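Benzyl alcohol dehydrogenase (PDB 1F8F) catalyses the NAD-dependent oxidation of benzyl alcohol to benzaldehyde, as a zinc-containing member of the medium-chain alcohol dehydrogenase family. Local coordinates at residues K322-I325 / P326-R330. Residues are numbered along the deposited sequence; the frame is centred on the assembly and turned at random.
Sequences KKFI and PELVR. With SO4 (sulfate ion), chain E.
The amide N of Leu328 donates to Phe324 O at 3.0 Å, a fairly straight bond that reaches the carbonyl 17° out of its plane. One residue on, Val329 N repeats the step to Ile325 O at 3.1 Å, this time in the carbonyl plane. The turn before is different: Pro326 has no N-H to offer Lys322 O, and its ring carbon CG sits 3.5 Å from that oxygen instead. The helix kinks there, and the Ile325-Pro326 peptide link holds Pro326 CD 3.3 Å from Ile325 CB, closer than two unlinked carbons would normally lie.

Phe324 and Leu328, both buried, also meet through their side chains. Phe324 has CG anti to its backbone N (chi1 -162°), which carries the ring along the helix until Leu328 lies over one face, its CG 4.2 Å from the centroid in a CH-pi contact set toward the rim. Leu328 CD2 meets ring atom CZ. From the partly exposed side Glu327 brings OE1 to the ring edge, in the ring plane, with the carboxylate turned nearly perpendicular to it.

This helix, 321-333, follows strand 310-313, an outermost strand, within this chain, of the parallel Rossmann sheet. Its Phe324, Ile325 and Leu328 pack on helix 174-186, and Ile325 and Pro326 touch Val157 of strand 156-159, in the GroES-like part of the chain.

A sulfate, probably from the crystallisation liquor, sits over the outer flank. Arg330, bent at chi3 (-41°), gives its O4 a weak bond from NH2; the same nitrogen serves Ala191 O of the third subunit. Glu327 OE2 stands 2.6 Å from sulfate O4. Extended Lys323 brings CE alongside Glu327 OE2, while its NZ stays 4.2 Å from that oxygen, too far for a salt bridge.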
ATOM      1  N   LYS A 322      19.260  -7.269   7.627  1.00 23.57           N
ATOM      2  CA  LYS A 322      19.176  -8.453   8.430  1.00 25.36           C
ATOM      3  C   LYS A 322      18.128  -9.437   7.871  1.00 26.94           C
ATOM      4  O   LYS A 322      18.294 -10.649   8.020  1.00 24.92           O
ATOM      5  CB  LYS A 322      18.772  -8.124   9.882  1.00 26.69           C
ATOM      6  CG  LYS A 322      19.896  -7.684  10.801  1.00 25.93           C
ATOM      7  CD  LYS A 322      20.382  -8.823  11.749  1.00 27.97           C
ATOM      8  CE  LYS A 322      21.848  -8.397  12.027  1.00 28.31           C
ATOM      9  NZ  LYS A 322      22.569  -9.229  13.028  1.00 24.47           N
ATOM     10  N   LYS A 323      17.135  -8.902   7.163  1.00 26.64           N
ATOM     11  CA  LYS A 323      16.149  -9.663   6.453  1.00 27.83           C
ATOM     12  C   LYS A 323      16.490  -9.903   4.973  1.00 27.08           C
ATOM     13  O   LYS A 323      16.467 -11.029   4.499  1.00 24.99           O
ATOM     14  CB  LYS A 323      14.774  -8.946   6.481  1.00 28.60           C
ATOM     15  CG  LYS A 323      13.656  -9.869   6.041  1.00 28.90           C
ATOM     16  CD  LYS A 323      12.384  -9.095   5.636  1.00 30.93           C
ATOM     17  CE  LYS A 323      11.283 -10.136   5.342  1.00 31.68           C
ATOM     18  NZ  LYS A 323      10.014  -9.458   5.012  1.00 34.24           N
ATOM     19  N   PHE A 324      16.795  -8.866   4.200  1.00 26.47           N
ATOM     20  CA  PHE A 324      17.078  -8.892   2.777  1.00 23.75           C
ATOM     21  C   PHE A 324      18.363  -9.600   2.350  1.00 23.80           C
ATOM     22  O   PHE A 324      18.357 -10.244   1.280  1.00 21.18           O
ATOM     23  CB  PHE A 324      17.072  -7.437   2.222  1.00 19.69           C
ATOM     24  CG  PHE A 324      16.914  -7.363   0.719  1.00 23.63           C
ATOM     25  CD1 PHE A 324      15.906  -8.026   0.047  1.00 22.68           C
ATOM     26  CD2 PHE A 324      17.791  -6.622  -0.075  1.00 23.60           C
ATOM     27  CE1 PHE A 324      15.770  -7.950  -1.338  1.00 22.27           C
ATOM     28  CE2 PHE A 324      17.654  -6.525  -1.435  1.00 23.79           C
ATOM     29  CZ  PHE A 324      16.628  -7.189  -2.106  1.00 22.39           C
ATOM     30  N   ILE A 325      19.474  -9.433   3.078  1.00 21.88           N
ATOM     31  CA  ILE A 325      20.744 -10.050   2.696  1.00 24.25           C
ATOM     32  C   ILE A 325      20.618 -11.554   2.603  1.00 25.37           C
ATOM     33  O   ILE A 325      20.980 -12.118   1.569  1.00 24.07           O
ATOM     34  CB  ILE A 325      21.976  -9.594   3.479  1.00 23.80           C
ATOM     35  CG1 ILE A 325      22.442  -8.247   2.854  1.00 21.37           C
ATOM     36  CG2 ILE A 325      23.155 -10.591   3.442  1.00 21.84           C
ATOM     37  CD1 ILE A 325      23.392  -7.607   3.846  1.00 17.50           C
ATOM     38  N   PRO A 326      20.133 -12.219   3.647  1.00 27.70           N
ATOM     39  CA  PRO A 326      19.874 -13.651   3.550  1.00 29.04           C
ATOM     40  C   PRO A 326      18.908 -13.980   2.420  1.00 28.25           C
ATOM     41  O   PRO A 326      19.034 -15.076   1.841  1.00 28.98           O
ATOM     42  CB  PRO A 326      19.329 -14.050   4.938  1.00 29.16           C
ATOM     43  CG  PRO A 326      19.770 -12.924   5.820  1.00 29.91           C
ATOM     44  CD  PRO A 326      19.828 -11.677   4.980  1.00 27.99           C
ATOM     45  N   GLU A 327      17.907 -13.143   2.067  1.00 26.63           N
ATOM     46  CA  GLU A 327      17.029 -13.481   0.967  1.00 27.13           C
ATOM     47  C   GLU A 327      17.830 -13.510  -0.355  1.00 27.32           C
ATOM     48  O   GLU A 327      17.687 -14.420  -1.182  1.00 24.57           O
ATOM     49  CB  GLU A 327      15.801 -12.561   0.837  1.00 27.32           C
ATOM     50  CG  GLU A 327      14.721 -12.750   1.897  1.00 26.80           C
ATOM     51  CD  GLU A 327      13.753 -11.609   2.011  1.00 29.28           C
ATOM     52  OE1 GLU A 327      13.867 -10.507   1.453  1.00 29.25           O
ATOM     53  OE2 GLU A 327      12.735 -11.779   2.728  1.00 33.62           O
ATOM     54  N   LEU A 328      18.736 -12.538  -0.555  1.00 25.63           N
ATOM     55  CA  LEU A 328      19.554 -12.593  -1.770  1.00 25.56           C
ATOM     56  C   LEU A 328      20.452 -13.838  -1.788  1.00 24.54           C
ATOM     57  O   LEU A 328      20.591 -14.436  -2.841  1.00 21.24           O
ATOM     58  CB  LEU A 328      20.382 -11.333  -1.946  1.00 24.17           C
ATOM     59  CG  LEU A 328      19.583 -10.011  -2.063  1.00 24.16           C
ATOM     60  CD1 LEU A 328      20.603  -8.879  -2.145  1.00 23.63           C
ATOM     61  CD2 LEU A 328      18.566 -10.034  -3.187  1.00 22.24           C
ATOM     62  N   VAL A 329      21.103 -14.240  -0.719  1.00 26.93           N
ATOM     63  CA  VAL A 329      21.960 -15.440  -0.715  1.00 28.49           C
ATOM     64  C   VAL A 329      21.133 -16.674  -1.083  1.00 29.56           C
ATOM     65  O   VAL A 329      21.642 -17.596  -1.737  1.00 33.29           O
ATOM     66  CB  VAL A 329      22.621 -15.693   0.653  1.00 26.72           C
ATOM     67  CG1 VAL A 329      23.396 -16.997   0.712  1.00 25.78           C
ATOM     68  CG2 VAL A 329      23.557 -14.577   1.088  1.00 26.29           C
ATOM     69  N   ARG A 330      19.889 -16.749  -0.605  1.00 29.57           N
ATOM     70  CA  ARG A 330      19.022 -17.889  -0.925  1.00 31.39           C
ATOM     71  C   ARG A 330      18.637 -17.853  -2.392  1.00 28.95           C
ATOM     72  O   ARG A 330      18.600 -18.903  -2.991  1.00 25.72           O
ATOM     73  CB  ARG A 330      17.731 -17.881  -0.078  1.00 34.91           C
ATOM     74  CG  ARG A 330      16.583 -18.799  -0.420  1.00 37.99           C
ATOM     75  CD  ARG A 330      15.202 -18.279  -0.035  1.00 41.72           C
ATOM     76  NE  ARG A 330      14.964 -17.619   1.175  1.00 42.58           N
ATOM     77  CZ  ARG A 330      14.603 -16.965   2.222  1.00 44.42           C
ATOM     78  NH1 ARG A 330      15.429 -16.922   3.285  1.00 44.49           N
ATOM     79  NH2 ARG A 330      13.470 -16.265   2.351  1.00 42.32           N
TER
HETATM   80  S   SO4 E 377      12.046 -14.377   4.995  1.00 62.53           S
HETATM   81  O1  SO4 E 377      13.235 -13.829   5.711  1.00 62.54           O
HETATM   82  O2  SO4 E 377      10.827 -13.618   5.494  1.00 63.80           O
HETATM   83  O3  SO4 E 377      11.842 -15.811   5.403  1.00 63.14           O
HETATM   84  O4  SO4 E 377      12.232 -14.255   3.525  1.00 62.79           O